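Local coordinates for ribosomal RNA processing protein 6 (Trypanosoma brucei brucei, PDB 4NLC) that probably trims RNA from its 3' end as an exosome-associated exoribonuclease, represented here by its catalytic core of exonuclease and HRDC domains, at residues P268-L280 and A295-R307. The protein carries 1 engineered substitution. Residues are numbered along the deposited sequence; the frame is centred on the assembly and turned at random.
Sequences PHLDPDVTYKQAL and AREIFNWRDMAAR
The amide of N300 donates through ND2 to the carbonyl O of P272 at 3.0 Å, in the carbonyl plane and on a lone pair, in a nearly straight bond. Asparagine suits this place: its short, flat amide lies almost in plane with its acceptor. R296 reaches the same turn from one turn earlier on the same helix. Its chain, with CG anti to the backbone N (chi1 175°), is extended from CG to NE, and NH2 forms a salt bridge with D273 OD1 at 3.1 Å. At the far end of the segments R307 works with D303, its neighbour one turn back: NE meets D303 OD2 at 2.7 Å in the guanidinium plane, while NH2 gives a weak bond to P268 O. A water joins that carbonyl to R307 NH1, so P268 O is tied to the arginine twice.

Apolar packing runs beside these bonds. Between those of N300 and R307, L270 sets CG 3.3 Å from D303 OD2 and covers the salt-bridged carboxylate with hydrocarbon, while its CD2 meets the F299 ring near its edge. At the helix crossing, Y276 lays its ring over the arginine's aliphatic stem, with R296 CB 3.7 Å from the ring centroid in a CH-pi contact. Tyrosine offers a broad face here, and arginine both methylenes and charge. Y276 CA sits over a face of F299, and the small methyl of A279 fits against that ring, CB 3.5 Å from F299 CE2.

The 275-280 and 295-307 helical segments cross almost perpendicularly, at 99°, their axes 9.7 Å apart. I319 of helix 319-328 touches both A279 and F299, and helix 351-359 packs on I298 and W301. D303 bonds to Y105 OH, joining the HRDC region to the exonuclease part, and R307 NH1 to N15 O.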
loop_
_atom_site.group_PDB
_atom_site.type_symbol
_atom_site.label_atom_id
_atom_site.label_comp_id
_atom_site.label_asym_id
_atom_site.label_seq_id
_atom_site.Cartn_x
_atom_site.Cartn_y
_atom_site.Cartn_z
ATOM N N PRO A 268 2.729 -9.454 6.983
ATOM C CA PRO A 268 3.710 -9.058 8.010
ATOM C C PRO A 268 4.195 -10.292 8.780
ATOM O O PRO A 268 3.418 -11.161 9.177
ATOM C CB PRO A 268 2.929 -8.075 8.879
ATOM C CG PRO A 268 1.913 -7.496 7.955
ATOM C CD PRO A 268 1.487 -8.670 7.121
ATOM N N HIS A 269 5.509 -10.386 8.880
ATOM C CA HIS A 269 6.331 -11.479 9.398
ATOM C C HIS A 269 6.750 -11.301 10.871
ATOM O O HIS A 269 7.626 -10.476 11.165
ATOM C CB HIS A 269 7.571 -11.548 8.486
ATOM C CG HIS A 269 7.619 -10.379 7.534
ATOM N ND1 HIS A 269 7.827 -9.077 7.990
ATOM C CD2 HIS A 269 7.371 -10.337 6.200
ATOM C CE1 HIS A 269 7.735 -8.301 6.921
ATOM N NE2 HIS A 269 7.465 -9.011 5.819
ATOM N N LEU A 270 6.125 -12.058 11.795
ATOM C CA LEU A 270 6.502 -11.984 13.216
ATOM C C LEU A 270 7.485 -13.087 13.552
ATOM O O LEU A 270 7.138 -14.270 13.503
ATOM C CB LEU A 270 5.294 -12.028 14.183
ATOM C CG LEU A 270 5.524 -11.789 15.718
ATOM C CD1 LEU A 270 5.893 -13.052 16.470
ATOM C CD2 LEU A 270 6.422 -10.575 16.035
ATOM N N ASP A 271 8.707 -12.688 13.904
ATOM C CA ASP A 271 9.758 -13.609 14.307
ATOM C C ASP A 271 9.798 -13.525 15.838
ATOM O O ASP A 271 10.207 -12.492 16.385
ATOM C CB ASP A 271 11.112 -13.234 13.670
ATOM C CG ASP A 271 12.106 -14.382 13.605
ATOM O OD1 ASP A 271 12.187 -15.157 14.585
ATOM O OD2 ASP A 271 12.799 -14.510 12.568
ATOM N N PRO A 272 9.302 -14.562 16.552
ATOM C CA PRO A 272 9.258 -14.481 18.027
ATOM C C PRO A 272 10.622 -14.402 18.721
ATOM O O PRO A 272 10.679 -14.065 19.907
ATOM C CB PRO A 272 8.467 -15.728 18.437
ATOM C CG PRO A 272 7.804 -16.218 17.159
ATOM C CD PRO A 272 8.730 -15.835 16.063
ATOM N N ASP A 273 11.713 -14.696 17.975
ATOM C CA ASP A 273 13.087 -14.648 18.481
ATOM C C ASP A 273 13.828 -13.370 18.046
ATOM O O ASP A 273 14.883 -13.083 18.611
ATOM C CB ASP A 273 13.909 -15.875 17.984
ATOM C CG ASP A 273 13.236 -17.244 17.987
ATOM O OD1 ASP A 273 12.421 -17.508 18.894
ATOM O OD2 ASP A 273 13.580 -18.071 17.120
ATOM N N VAL A 274 13.313 -12.634 17.015
ATOM C CA VAL A 274 14.019 -11.498 16.391
ATOM C C VAL A 274 13.255 -10.143 16.370
ATOM O O VAL A 274 13.843 -9.146 16.784
ATOM C CB VAL A 274 14.476 -11.891 14.938
ATOM C CG1 VAL A 274 15.228 -10.754 14.238
ATOM C CG2 VAL A 274 15.322 -13.169 14.931
ATOM N N THR A 275 12.019 -10.086 15.797
ATOM C CA THR A 275 11.227 -8.854 15.549
ATOM C C THR A 275 11.290 -7.825 16.689
ATOM O O THR A 275 11.520 -6.644 16.404
ATOM C CB THR A 275 9.768 -9.152 15.145
ATOM O OG1 THR A 275 9.750 -10.150 14.131
ATOM C CG2 THR A 275 9.045 -7.923 14.597
ATOM N N TYR A 276 11.113 -8.268 17.961
ATOM C CA TYR A 276 11.184 -7.387 19.129
ATOM C C TYR A 276 12.511 -6.566 19.185
ATOM O O TYR A 276 12.466 -5.375 19.490
ATOM C CB TYR A 276 10.914 -8.171 20.432
ATOM C CG TYR A 276 12.090 -8.954 20.970
ATOM C CD1 TYR A 276 12.381 -10.230 20.493
ATOM C CD2 TYR A 276 12.904 -8.428 21.968
ATOM C CE1 TYR A 276 13.464 -10.953 20.982
ATOM C CE2 TYR A 276 13.986 -9.148 22.473
ATOM C CZ TYR A 276 14.257 -10.413 21.983
ATOM O OH TYR A 276 15.320 -11.126 22.481
ATOM N N LYS A 277 13.665 -7.195 18.843
ATOM C CA LYS A 277 14.982 -6.540 18.830
ATOM C C LYS A 277 15.061 -5.483 17.722
ATOM O O LYS A 277 15.694 -4.441 17.913
ATOM C CB LYS A 277 16.119 -7.556 18.640
ATOM C CG LYS A 277 16.449 -8.410 19.868
ATOM C CD LYS A 277 17.524 -9.453 19.552
ATOM C CE LYS A 277 17.005 -10.614 18.734
ATOM N NZ LYS A 277 17.792 -10.824 17.493
ATOM N N GLN A 278 14.421 -5.759 16.568
ATOM C CA GLN A 278 14.400 -4.860 15.413
ATOM C C GLN A 278 13.591 -3.595 15.692
ATOM O O GLN A 278 13.906 -2.534 15.160
ATOM C CB GLN A 278 13.837 -5.585 14.183
ATOM C CG GLN A 278 14.798 -6.618 13.585
ATOM C CD GLN A 278 14.156 -7.573 12.600
ATOM O OE1 GLN A 278 12.945 -7.819 12.606
ATOM N NE2 GLN A 278 14.979 -8.193 11.770
ATOM N N ALA A 279 12.556 -3.710 16.537
ATOM C CA ALA A 279 11.660 -2.612 16.886
ATOM C C ALA A 279 12.091 -1.854 18.136
ATOM O O ALA A 279 11.832 -0.649 18.231
ATOM C CB ALA A 279 10.247 -3.141 17.055
ATOM N N LEU A 280 12.727 -2.546 19.101
ATOM C CA LEU A 280 13.149 -1.901 20.344
ATOM C C LEU A 280 14.599 -1.415 20.308
ATOM O O LEU A 280 14.958 -0.570 21.125
ATOM C CB LEU A 280 12.868 -2.784 21.586
ATOM C CG LEU A 280 11.379 -3.087 21.881
ATOM C CD1 LEU A 280 11.231 -4.232 22.858
ATOM C CD2 LEU A 280 10.633 -1.860 22.386
ATOM N N ALA A 295 10.362 -7.551 27.973
ATOM C CA ALA A 295 10.326 -6.784 26.712
ATOM C C ALA A 295 9.857 -7.669 25.544
ATOM O O ALA A 295 8.930 -7.291 24.844
ATOM C CB ALA A 295 11.704 -6.195 26.397
ATOM N N ARG A 296 10.454 -8.875 25.403
ATOM C CA ARG A 296 10.182 -9.838 24.342
ATOM C C ARG A 296 8.763 -10.378 24.380
ATOM O O ARG A 296 8.091 -10.404 23.337
ATOM C CB ARG A 296 11.214 -10.978 24.383
ATOM C CG ARG A 296 10.951 -12.121 23.379
ATOM C CD ARG A 296 12.036 -13.184 23.431
ATOM N NE ARG A 296 11.647 -14.394 22.702
ATOM C CZ ARG A 296 12.479 -15.390 22.406
ATOM N NH1 ARG A 296 13.759 -15.325 22.761
ATOM N NH2 ARG A 296 12.044 -16.452 21.738
ATOM N N GLU A 297 8.311 -10.813 25.573
ATOM C CA GLU A 297 6.978 -11.394 25.781
ATOM C C GLU A 297 5.854 -10.367 25.583
ATOM O O GLU A 297 4.844 -10.716 24.984
ATOM C CB GLU A 297 6.870 -12.111 27.135
ATOM C CG GLU A 297 7.778 -13.322 27.317
ATOM C CD GLU A 297 7.446 -14.549 26.491
ATOM O OE1 GLU A 297 6.263 -14.960 26.473
ATOM O OE2 GLU A 297 8.381 -15.123 25.886
ATOM N N ILE A 298 6.027 -9.112 26.067
ATOM C CA ILE A 298 5.038 -8.045 25.843
ATOM C C ILE A 298 4.949 -7.749 24.322
ATOM O O ILE A 298 3.854 -7.637 23.779
ATOM C CB ILE A 298 5.332 -6.751 26.650
ATOM C CG1 ILE A 298 5.184 -6.966 28.198
ATOM C CG2 ILE A 298 4.472 -5.566 26.144
ATOM C CD1 ILE A 298 3.722 -7.253 28.756
ATOM N N PHE A 299 6.106 -7.674 23.650
ATOM C CA PHE A 299 6.167 -7.425 22.222
ATOM C C PHE A 299 5.493 -8.547 21.431
ATOM O O PHE A 299 4.766 -8.267 20.483
ATOM C CB PHE A 299 7.617 -7.169 21.750
ATOM C CG PHE A 299 7.663 -6.627 20.335
ATOM C CD1 PHE A 299 7.624 -7.488 19.237
ATOM C CD2 PHE A 299 7.664 -5.259 20.098
ATOM C CE1 PHE A 299 7.613 -6.983 17.928
ATOM C CE2 PHE A 299 7.681 -4.760 18.791
ATOM C CZ PHE A 299 7.646 -5.623 17.715
ATOM N N ASN A 300 5.720 -9.805 21.821
ATOM C CA ASN A 300 5.109 -10.950 21.134
ATOM C C ASN A 300 3.632 -11.026 21.394
ATOM O O ASN A 300 2.885 -11.342 20.473
ATOM C CB ASN A 300 5.831 -12.257 21.443
ATOM C CG ASN A 300 7.164 -12.295 20.760
ATOM O OD1 ASN A 300 7.493 -11.418 19.954
ATOM N ND2 ASN A 300 7.958 -13.299 21.051
ATOM N N TRP A 301 3.202 -10.656 22.623
ATOM C CA TRP A 301 1.788 -10.569 22.960
ATOM C C TRP A 301 1.134 -9.437 22.115
ATOM O O TRP A 301 0.021 -9.612 21.601
ATOM C CB TRP A 301 1.586 -10.283 24.459
ATOM C CG TRP A 301 0.136 -10.114 24.779
ATOM C CD1 TRP A 301 -0.762 -11.110 25.018
ATOM C CD2 TRP A 301 -0.629 -8.900 24.671
ATOM N NE1 TRP A 301 -2.032 -10.592 25.094
ATOM C CE2 TRP A 301 -1.980 -9.237 24.895
ATOM C CE3 TRP A 301 -0.299 -7.554 24.428
ATOM C CZ2 TRP A 301 -2.999 -8.277 24.919
ATOM C CZ3 TRP A 301 -1.311 -6.603 24.433
ATOM C CH2 TRP A 301 -2.642 -6.965 24.686
ATOM N N ARG A 302 1.813 -8.282 22.006
ATOM C CA ARG A 302 1.314 -7.110 21.285
ATOM C C ARG A 302 1.048 -7.436 19.832
ATOM O O ARG A 302 0.043 -6.979 19.289
ATOM C CB ARG A 302 2.244 -5.884 21.461
ATOM C CG ARG A 302 1.654 -4.585 20.929
ATOM C CD ARG A 302 2.646 -3.440 20.969
ATOM N NE ARG A 302 3.708 -3.645 20.000
ATOM C CZ ARG A 302 4.226 -2.695 19.240
ATOM N NH1 ARG A 302 3.804 -1.445 19.348
ATOM N NH2 ARG A 302 5.166 -2.987 18.362
ATOM N N ASP A 303 1.901 -8.271 19.224
ATOM C CA ASP A 303 1.703 -8.690 17.842
ATOM C C ASP A 303 0.502 -9.645 17.723
ATOM O O ASP A 303 -0.305 -9.462 16.829
ATOM C CB ASP A 303 2.978 -9.279 17.238
ATOM C CG ASP A 303 2.825 -9.507 15.744
ATOM O OD1 ASP A 303 2.997 -8.538 14.972
ATOM O OD2 ASP A 303 2.500 -10.639 15.354
ATOM N N MET A 304 0.372 -10.623 18.627
ATOM C CA MET A 304 -0.769 -11.551 18.666
ATOM C C MET A 304 -2.104 -10.786 18.832
ATOM O O MET A 304 -3.013 -10.961 18.026
ATOM C CB MET A 304 -0.595 -12.612 19.780
ATOM C CG MET A 304 0.463 -13.652 19.450
ATOM S SD MET A 304 0.868 -14.871 20.757
ATOM C CE MET A 304 0.661 -16.415 19.826
ATOM N N ALA A 305 -2.172 -9.872 19.810
ATOM C CA ALA A 305 -3.352 -9.059 20.074
ATOM C C ALA A 305 -3.697 -8.137 18.889
ATOM O O ALA A 305 -4.871 -7.840 18.664
ATOM C CB ALA A 305 -3.145 -8.247 21.337
ATOM N N ALA A 306 -2.678 -7.708 18.127
ATOM C CA ALA A 306 -2.840 -6.840 16.963
ATOM C C ALA A 306 -3.527 -7.611 15.833
ATOM O O ALA A 306 -4.401 -7.058 15.161
ATOM C CB ALA A 306 -1.484 -6.323 16.509
ATOM N N ARG A 307 -3.133 -8.889 15.652
ATOM C CA ARG A 307 -3.680 -9.841 14.681
ATOM C C ARG A 307 -5.159 -10.132 14.934
ATOM O O ARG A 307 -5.986 -10.059 14.010
ATOM C CB ARG A 307 -2.859 -11.137 14.666
ATOM C CG ARG A 307 -1.505 -10.945 13.999
ATOM C CD ARG A 307 -0.655 -12.194 14.098
ATOM N NE ARG A 307 0.738 -11.930 13.735
ATOM C CZ ARG A 307 1.310 -12.225 12.571
ATOM N NH1 ARG A 307 0.605 -12.795 11.597
ATOM N NH2 ARG A 307 2.580 -11.932 12.362
HETATM O O HOH W 1 1.820 -13.208 9.145
#